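Side-chain contacts in aldehyde Dehydrogenase (Burkholderia cenocepacia, PDB 4O6R), which probably oxidises aldehydes to carboxylic acids with NAD(P)+ as the electron acceptor, and binds adenosine monophosphate in its nucleotide pocket: residues Thr383-Val386 against Ala387-Val391; Leu337-Val340 against Leu341-Asp345; Thr232-Thr235 against Ala236-Arg239. All coordinates share one frame; numbering follows the deposited sequence.

Contact 1 of 3, residues Thr383-Val386 against Ala387-Val391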
loop_
_atom_site.group_PDB
_atom_site.type_symbol
_atom_site.label_atom_id
_atom_site.label_comp_id
_atom_site.label_asym_id
_atom_site.label_seq_id
_atom_site.Cartn_x
_atom_site.Cartn_y
_atom_site.Cartn_z
ATOM N N THR A 383 -19.634 -37.203 -6.295
ATOM C CA THR A 383 -19.451 -37.648 -4.930
ATOM C C THR A 383 -18.644 -38.935 -4.831
ATOM O O THR A 383 -18.365 -39.405 -3.720
ATOM C CB THR A 383 -20.817 -37.914 -4.285
ATOM O OG1 THR A 383 -21.543 -38.818 -5.123
ATOM C CG2 THR A 383 -21.581 -36.625 -4.149
ATOM N N ASP A 384 -18.278 -39.537 -5.962
ATOM C CA ASP A 384 -17.451 -40.726 -5.897
ATOM C C ASP A 384 -16.110 -40.431 -5.215
ATOM O O ASP A 384 -15.612 -39.296 -5.262
ATOM C CB ASP A 384 -17.228 -41.308 -7.286
ATOM C CG ASP A 384 -18.508 -41.891 -7.889
ATOM O OD1 ASP A 384 -19.471 -42.229 -7.139
ATOM O OD2 ASP A 384 -18.547 -42.024 -9.129
ATOM N N ARG A 385 -15.531 -41.464 -4.606
ATOM C CA ARG A 385 -14.260 -41.326 -3.910
ATOM C C ARG A 385 -13.169 -40.645 -4.741
ATOM O O ARG A 385 -12.503 -39.729 -4.247
ATOM C CB ARG A 385 -13.767 -42.663 -3.355
ATOM C CG ARG A 385 -14.648 -43.232 -2.221
ATOM C CD ARG A 385 -14.017 -44.413 -1.485
ATOM N NE ARG A 385 -12.749 -44.028 -0.874
ATOM C CZ ARG A 385 -11.758 -44.849 -0.518
ATOM N NH1 ARG A 385 -11.839 -46.161 -0.694
ATOM N NH2 ARG A 385 -10.653 -44.334 0.020
ATOM N N VAL A 386 -12.984 -41.057 -5.994
ATOM C CA VAL A 386 -11.879 -40.506 -6.779
ATOM C C VAL A 386 -12.165 -39.096 -7.275
ATOM O O VAL A 386 -11.270 -38.443 -7.805
ATOM C CB VAL A 386 -11.380 -41.400 -7.946
ATOM C CG1 VAL A 386 -10.834 -42.716 -7.426
ATOM C CG2 VAL A 386 -12.435 -41.587 -9.021
ATOM N N ALA A 387 -13.408 -38.652 -7.111
ATOM C CA ALA A 387 -13.814 -37.287 -7.384
ATOM C C ALA A 387 -13.745 -36.415 -6.138
ATOM O O ALA A 387 -13.910 -35.217 -6.255
ATOM C CB ALA A 387 -15.239 -37.279 -7.937
ATOM N N GLN A 388 -13.495 -37.007 -4.965
ATOM C CA GLN A 388 -13.484 -36.284 -3.689
ATOM C C GLN A 388 -12.122 -36.282 -3.011
ATOM O O GLN A 388 -11.718 -35.273 -2.434
ATOM C CB GLN A 388 -14.510 -36.871 -2.711
ATOM C CG GLN A 388 -15.945 -36.606 -3.095
ATOM C CD GLN A 388 -16.312 -35.140 -2.899
ATOM O OE1 GLN A 388 -15.921 -34.506 -1.918
ATOM N NE2 GLN A 388 -17.024 -34.593 -3.843
ATOM N N GLU A 389 -11.407 -37.396 -3.087
ATOM C CA GLU A 389 -10.208 -37.594 -2.299
ATOM C C GLU A 389 -8.969 -37.303 -3.124
ATOM O O GLU A 389 -8.936 -37.589 -4.320
ATOM C CB GLU A 389 -10.180 -39.037 -1.773
ATOM C CG GLU A 389 -11.382 -39.349 -0.906
ATOM C CD GLU A 389 -11.458 -40.797 -0.432
ATOM O OE1 GLU A 389 -10.435 -41.501 -0.456
ATOM O OE2 GLU A 389 -12.562 -41.226 -0.028
ATOM N N GLU A 390 -7.943 -36.748 -2.487
ATOM C CA GLU A 390 -6.705 -36.398 -3.179
ATOM C C GLU A 390 -5.958 -37.693 -3.514
ATOM O O GLU A 390 -5.667 -38.501 -2.622
ATOM C CB GLU A 390 -5.819 -35.425 -2.331
ATOM C CG GLU A 390 -4.739 -34.692 -3.155
ATOM C CD GLU A 390 -4.070 -33.477 -2.466
ATOM O OE1 GLU A 390 -4.207 -33.340 -1.212
ATOM O OE2 GLU A 390 -3.385 -32.658 -3.190
ATOM N N VAL A 391 -5.723 -37.936 -4.799
ATOM C CA VAL A 391 -4.958 -39.117 -5.244
ATOM C C VAL A 391 -3.466 -38.740 -5.388
ATOM O O VAL A 391 -2.570 -39.500 -5.069
ATOM C CB VAL A 391 -5.557 -39.676 -6.551
ATOM C CG1 VAL A 391 -4.770 -40.874 -7.068
ATOM C CG2 VAL A 391 -7.001 -40.070 -6.326
#
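The carbonyl oxygen of Arg385 takes two backbone N-H groups from the next turn, Gln388 N at 3.0 Å and Glu389 N at 2.8 Å, while Ala387 N bonds Asp384 O. Arg385 and Glu389 are joined again by their side chains in an i to i+4 salt bridge. The guanidinium grips the carboxylate side-on, one nitrogen to each oxygen: NE of Arg385 meets OE2 of Glu389 at 2.9 Å and 167°, and NH2 of Arg385 meets OE1 of Glu389 at 2.9 Å. Both oxygens are approached on their syn sides, but the two planes are turned 43° apart, so the fork is twisted. A bend at chi3 of 60° brings the NE edge of Arg385 round to the extended Glu389 chain. OE1 of Glu389 is held a second time by the hydroxyl of Tyr343, which should fix the carboxylate's rotation. Beside this pair, CG of Gln388 packs on the carbonyl oxygen of Asp384 at 3.5 Å, and NE2 of Gln388 bonds Ala382 O and Ala413 O. The short, weakly bonded helix 385-388 is the crossover between parallel strands 375-378 and 395-401, a beta-alpha-beta unit of the seven-stranded sheet in this aldehyde dehydrogenase fold.

Contact 2 of 3, residues Leu337-Val340 against Leu341-Asp345; sequences LDRV and LSYVD
Arg339 and Tyr343, one turn apart on helix 334-349, run side by side and point the same way, an i to i+4 pair on a regular alpha-helix. The backbone below them is ordinary: Tyr343 N bonds Arg339 O at 3.1 Å, and Leu341, Ser342 and Val344 repeat the pattern with Leu337, Asp338 and Val340. The Arg339 chain leaves with CG trans to its own N (chi1 -161°), then bends at chi2 and chi3, which folds the guanidinium over toward the ring. Tyr343 CE2 lies 3.4 Å above one guanidinium face, offset toward its rim. The two planes stand 73° apart, so the ring presents a corner to the guanidinium rather than stacking flat on it. NH2 of Arg339 reaches Tyr343 OH only weakly, at 3.3 Å and 130°. A water closes the gap more firmly: it accepts from NH1 of Arg339 in the guanidinium plane and donates to the Tyr343 hydroxyl. That hydroxyl also bonds Glu389, just after the short helix 385-388, whose Val386 packs against Tyr343. Further round the helix, the apolar side chains of Leu337 and Leu341 touch, and both reach Val372. They cross at a slant. Leu337 has CG opposite its backbone N, whereas CG of Leu341 sits beside its N; these settings turn the two branched ends together. The CD1 methyl of Leu337 rests 3.9 Å from CG of Leu341, and that same CG lies 3.4 Å from the carbonyl oxygen of Leu337.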
loop_
_atom_site.group_PDB
_atom_site.type_symbol
_atom_site.label_atom_id
_atom_site.label_comp_id
_atom_site.label_asym_id
_atom_site.label_seq_id
_atom_site.Cartn_x
_atom_site.Cartn_y
_atom_site.Cartn_z
ATOM N N LEU A 337 2.941 -44.849 -4.876
ATOM C CA LEU A 337 2.505 -45.709 -5.976
ATOM C C LEU A 337 1.401 -46.690 -5.552
ATOM O O LEU A 337 0.418 -46.850 -6.252
ATOM C CB LEU A 337 3.655 -46.511 -6.568
ATOM C CG LEU A 337 3.218 -47.582 -7.552
ATOM C CD1 LEU A 337 2.658 -46.923 -8.805
ATOM C CD2 LEU A 337 4.345 -48.508 -7.932
ATOM N N ASP A 338 1.600 -47.390 -4.440
ATOM C CA ASP A 338 0.585 -48.346 -3.985
ATOM C C ASP A 338 -0.754 -47.653 -3.717
ATOM O O ASP A 338 -1.805 -48.186 -4.024
ATOM C CB ASP A 338 1.070 -49.082 -2.753
ATOM C CG ASP A 338 2.196 -50.052 -3.072
ATOM O OD1 ASP A 338 2.419 -50.373 -4.259
ATOM O OD2 ASP A 338 2.872 -50.468 -2.124
ATOM N N ARG A 339 -0.696 -46.440 -3.183
ATOM C CA ARG A 339 -1.884 -45.645 -2.936
ATOM C C ARG A 339 -2.608 -45.336 -4.269
ATOM O O ARG A 339 -3.824 -45.421 -4.360
ATOM C CB ARG A 339 -1.457 -44.363 -2.261
ATOM C CG ARG A 339 -2.534 -43.610 -1.536
ATOM C CD ARG A 339 -2.384 -43.685 0.002
ATOM N NE ARG A 339 -3.738 -43.943 0.473
ATOM C CZ ARG A 339 -4.710 -43.037 0.479
ATOM N NH1 ARG A 339 -4.458 -41.764 0.176
ATOM N NH2 ARG A 339 -5.931 -43.400 0.847
ATOM N N VAL A 340 -1.857 -45.003 -5.304
ATOM C CA VAL A 340 -2.482 -44.618 -6.573
ATOM C C VAL A 340 -3.087 -45.866 -7.227
ATOM O O VAL A 340 -4.199 -45.817 -7.743
ATOM C CB VAL A 340 -1.485 -43.886 -7.500
ATOM C CG1 VAL A 340 -2.079 -43.668 -8.888
ATOM C CG2 VAL A 340 -1.074 -42.561 -6.868
ATOM N N LEU A 341 -2.382 -46.995 -7.168
ATOM C CA LEU A 341 -2.921 -48.215 -7.728
ATOM C C LEU A 341 -4.200 -48.629 -6.971
ATOM O O LEU A 341 -5.196 -49.051 -7.583
ATOM C CB LEU A 341 -1.861 -49.334 -7.726
ATOM C CG LEU A 341 -0.654 -49.067 -8.627
ATOM C CD1 LEU A 341 0.403 -50.182 -8.540
ATOM C CD2 LEU A 341 -1.122 -48.868 -10.057
ATOM N N SER A 342 -4.201 -48.449 -5.653
ATOM C CA SER A 342 -5.398 -48.741 -4.856
ATOM C C SER A 342 -6.606 -47.867 -5.307
ATOM O O SER A 342 -7.736 -48.362 -5.371
ATOM C CB SER A 342 -5.085 -48.559 -3.373
ATOM O OG SER A 342 -6.255 -48.714 -2.569
ATOM N N TYR A 343 -6.353 -46.595 -5.650
ATOM C CA TYR A 343 -7.413 -45.706 -6.117
ATOM C C TYR A 343 -7.936 -46.101 -7.500
ATOM O O TYR A 343 -9.115 -45.903 -7.775
ATOM C CB TYR A 343 -7.001 -44.244 -6.094
ATOM C CG TYR A 343 -7.217 -43.556 -4.764
ATOM C CD1 TYR A 343 -8.498 -43.402 -4.259
ATOM C CD2 TYR A 343 -6.150 -43.075 -4.000
ATOM C CE1 TYR A 343 -8.730 -42.762 -3.057
ATOM C CE2 TYR A 343 -6.361 -42.440 -2.780
ATOM C CZ TYR A 343 -7.671 -42.271 -2.330
ATOM O OH TYR A 343 -7.973 -41.660 -1.134
ATOM N N VAL A 344 -7.088 -46.683 -8.356
ATOM C CA VAL A 344 -7.602 -47.268 -9.615
ATOM C C VAL A 344 -8.644 -48.366 -9.310
ATOM O O VAL A 344 -9.713 -48.384 -9.913
ATOM C CB VAL A 344 -6.468 -47.842 -10.526
ATOM C CG1 VAL A 344 -7.050 -48.565 -11.728
ATOM C CG2 VAL A 344 -5.534 -46.743 -10.966
ATOM N N ASP A 345 -8.334 -49.256 -8.361
ATOM C CA ASP A 345 -9.261 -50.320 -7.932
ATOM C C ASP A 345 -10.539 -49.708 -7.402
ATOM O O ASP A 345 -11.616 -50.102 -7.823
ATOM C CB ASP A 345 -8.655 -51.214 -6.841
ATOM C CG ASP A 345 -7.479 -52.042 -7.337
ATOM O OD1 ASP A 345 -7.327 -52.208 -8.561
ATOM O OD2 ASP A 345 -6.681 -52.502 -6.497
HETATM O O HOH W 1 -6.259 -39.556 -0.200
#

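Contact 3 of 3, residues Thr232-Thr235 against Ala236-Arg239. With AMP (adenosine monophosphate), chain E.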
loop_
_atom_site.group_PDB
_atom_site.type_symbol
_atom_site.label_atom_id
_atom_site.label_comp_id
_atom_site.label_asym_id
_atom_site.label_seq_id
_atom_site.Cartn_x
_atom_site.Cartn_y
_atom_site.Cartn_z
ATOM N N THR A 232 3.250 -27.647 4.916
ATOM C CA THR A 232 2.596 -28.046 3.672
ATOM C C THR A 232 2.527 -29.542 3.708
ATOM O O THR A 232 3.568 -30.198 3.920
ATOM C CB THR A 232 3.435 -27.585 2.473
ATOM O OG1 THR A 232 3.470 -26.165 2.454
ATOM C CG2 THR A 232 2.911 -28.095 1.150
ATOM N N GLY A 233 1.335 -30.097 3.504
ATOM C CA GLY A 233 1.134 -31.542 3.595
ATOM C C GLY A 233 -0.329 -31.901 3.783
ATOM O O GLY A 233 -1.200 -31.149 3.340
ATOM N N SER A 234 -0.608 -33.036 4.431
ATOM C CA SER A 234 -1.965 -33.562 4.539
ATOM C C SER A 234 -2.787 -32.783 5.555
ATOM O O SER A 234 -2.260 -32.192 6.488
ATOM C CB SER A 234 -1.962 -35.046 4.936
ATOM O OG SER A 234 -1.587 -35.246 6.301
ATOM N N THR A 235 -4.104 -32.853 5.394
ATOM C CA THR A 235 -5.034 -32.270 6.359
ATOM C C THR A 235 -4.831 -32.816 7.732
ATOM O O THR A 235 -4.774 -32.049 8.710
ATOM C CB THR A 235 -6.491 -32.555 5.954
ATOM O OG1 THR A 235 -6.605 -32.426 4.540
ATOM C CG2 THR A 235 -7.454 -31.548 6.615
ATOM N N ALA A 236 -4.717 -34.145 7.837
ATOM C CA ALA A 236 -4.542 -34.766 9.136
ATOM C C ALA A 236 -3.289 -34.233 9.831
ATOM O O ALA A 236 -3.274 -33.984 11.037
ATOM C CB ALA A 236 -4.450 -36.283 9.001
ATOM N N THR A 237 -2.209 -34.107 9.080
ATOM C CA THR A 237 -0.988 -33.638 9.708
ATOM C C THR A 237 -1.098 -32.143 10.041
ATOM O O THR A 237 -0.585 -31.692 11.056
ATOM C CB THR A 237 0.241 -34.008 8.877
ATOM O OG1 THR A 237 0.297 -35.431 8.840
ATOM C CG2 THR A 237 1.502 -33.512 9.523
ATOM N N GLY A 238 -1.803 -31.384 9.218
ATOM C CA GLY A 238 -2.069 -29.979 9.527
ATOM C C GLY A 238 -2.782 -29.776 10.848
ATOM O O GLY A 238 -2.425 -28.869 11.609
ATOM N N ARG A 239 -3.774 -30.627 11.126
ATOM C CA ARG A 239 -4.454 -30.639 12.449
ATOM C C ARG A 239 -3.466 -30.861 13.610
ATOM O O ARG A 239 -3.513 -30.175 14.622
ATOM C CB ARG A 239 -5.574 -31.691 12.499
ATOM C CG ARG A 239 -6.747 -31.400 11.564
ATOM C CD ARG A 239 -7.999 -32.195 11.915
ATOM N NE ARG A 239 -9.105 -31.779 11.057
ATOM C CZ ARG A 239 -9.423 -32.327 9.890
ATOM N NH1 ARG A 239 -8.773 -33.376 9.439
ATOM N NH2 ARG A 239 -10.416 -31.827 9.164
HETATM P P AMP E . 2.489 -35.372 5.407
HETATM O O1P AMP E . 1.462 -34.325 5.138
HETATM O O2P AMP E . 2.287 -36.046 6.782
HETATM O O3P AMP E . 2.711 -36.310 4.208
HETATM O "O5'" AMP E . 3.967 -34.649 5.546
HETATM C "C5'" AMP E . 4.542 -33.505 4.858
HETATM C "C4'" AMP E . 5.795 -33.067 5.674
HETATM O "O4'" AMP E . 5.441 -33.042 7.072
HETATM C "C3'" AMP E . 7.036 -33.969 5.613
HETATM O "O3'" AMP E . 8.314 -33.255 5.603
HETATM C "C2'" AMP E . 6.858 -34.859 6.855
HETATM O "O2'" AMP E . 8.042 -35.523 7.353
HETATM C "C1'" AMP E . 6.240 -33.908 7.877
HETATM N N9 AMP E . 5.448 -34.552 8.981
HETATM C C8 AMP E . 4.863 -35.787 8.994
HETATM N N7 AMP E . 4.257 -36.030 10.202
HETATM C C5 AMP E . 4.432 -34.937 10.997
HETATM C C6 AMP E . 4.052 -34.493 12.371
HETATM N N6 AMP E . 3.343 -35.274 13.197
HETATM N N1 AMP E . 4.419 -33.278 12.816
HETATM C C2 AMP E . 5.135 -32.469 12.020
HETATM N N3 AMP E . 5.529 -32.803 10.770
HETATM C C4 AMP E . 5.223 -33.983 10.191
#
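Ser234 is the N-cap of helix 235-245, which follows strand 228-232 and meets the phosphate of bound AMP. Its OG accepts from Thr237 N at 3.1 Å and 156°, closing the first turn. A chi1 of 72° tucks OG between the backbone N and the carbonyl carbon, bringing it within reach of that amide. The backbone carries the turn onward: Gly238 N bonds Ser234 O, and Arg239 N bonds Thr235 O. The phosphate is gripped from the same turn. Ser234 N points almost straight at O1P of AMP (165°); the 2.5 Å between them is unusually short, and the exact length is best taken with caution. Thr237 OG1 bonds O2P of AMP at 2.9 Å. Thr237 thus serves two parts of the ligand: its hydroxyl faces the phosphate, while its CG2 methyl lies 3.6 Å from C5 of the adenine. Gly233 also brings its CA to 3.2 Å from O1P of AMP. The helix start probably adds favourable electrostatics for the anion. AMP is also bonded to Lys180, Gln218 and Val154. Thr235 and Arg239 lie side by side. The CG2 methyl of Thr235 sits over one guanidinium face, 3.6 Å from NH1 of Arg239. This arginine, extended from CG to NE, is directed to a neighbouring subunit: its NH2 bonds the carbonyl of Gly247 of the second subunit, and Leu249 of that subunit packs on Thr235 and Arg239. A strand, a glycine-bearing loop and a capped helix meeting a nucleotide phosphate are characteristic of the Rossmann-like cofactor-binding domain of aldehyde dehydrogenases.

How the contacts relate
Contacts 1 and 2 form one neighbourhood: their centres are 12 Å apart, and OE1 of Glu389 approaches OH of Tyr343 at 2.6 Å, joining the residue just after helix 385-388 to helix 334-349. Val386 and Val391 also pack on Tyr343. Contact 3 stands apart on the nucleotide side, its centre about 17 Å from that of contact 1 and about 21 Å from that of contact 2, without touching either. All three are partly buried. Arginine meets a carboxylate in contact 1, a tyrosine and water in contact 2, and a threonine methyl at a subunit interface in contact 3, which alone binds the ligand.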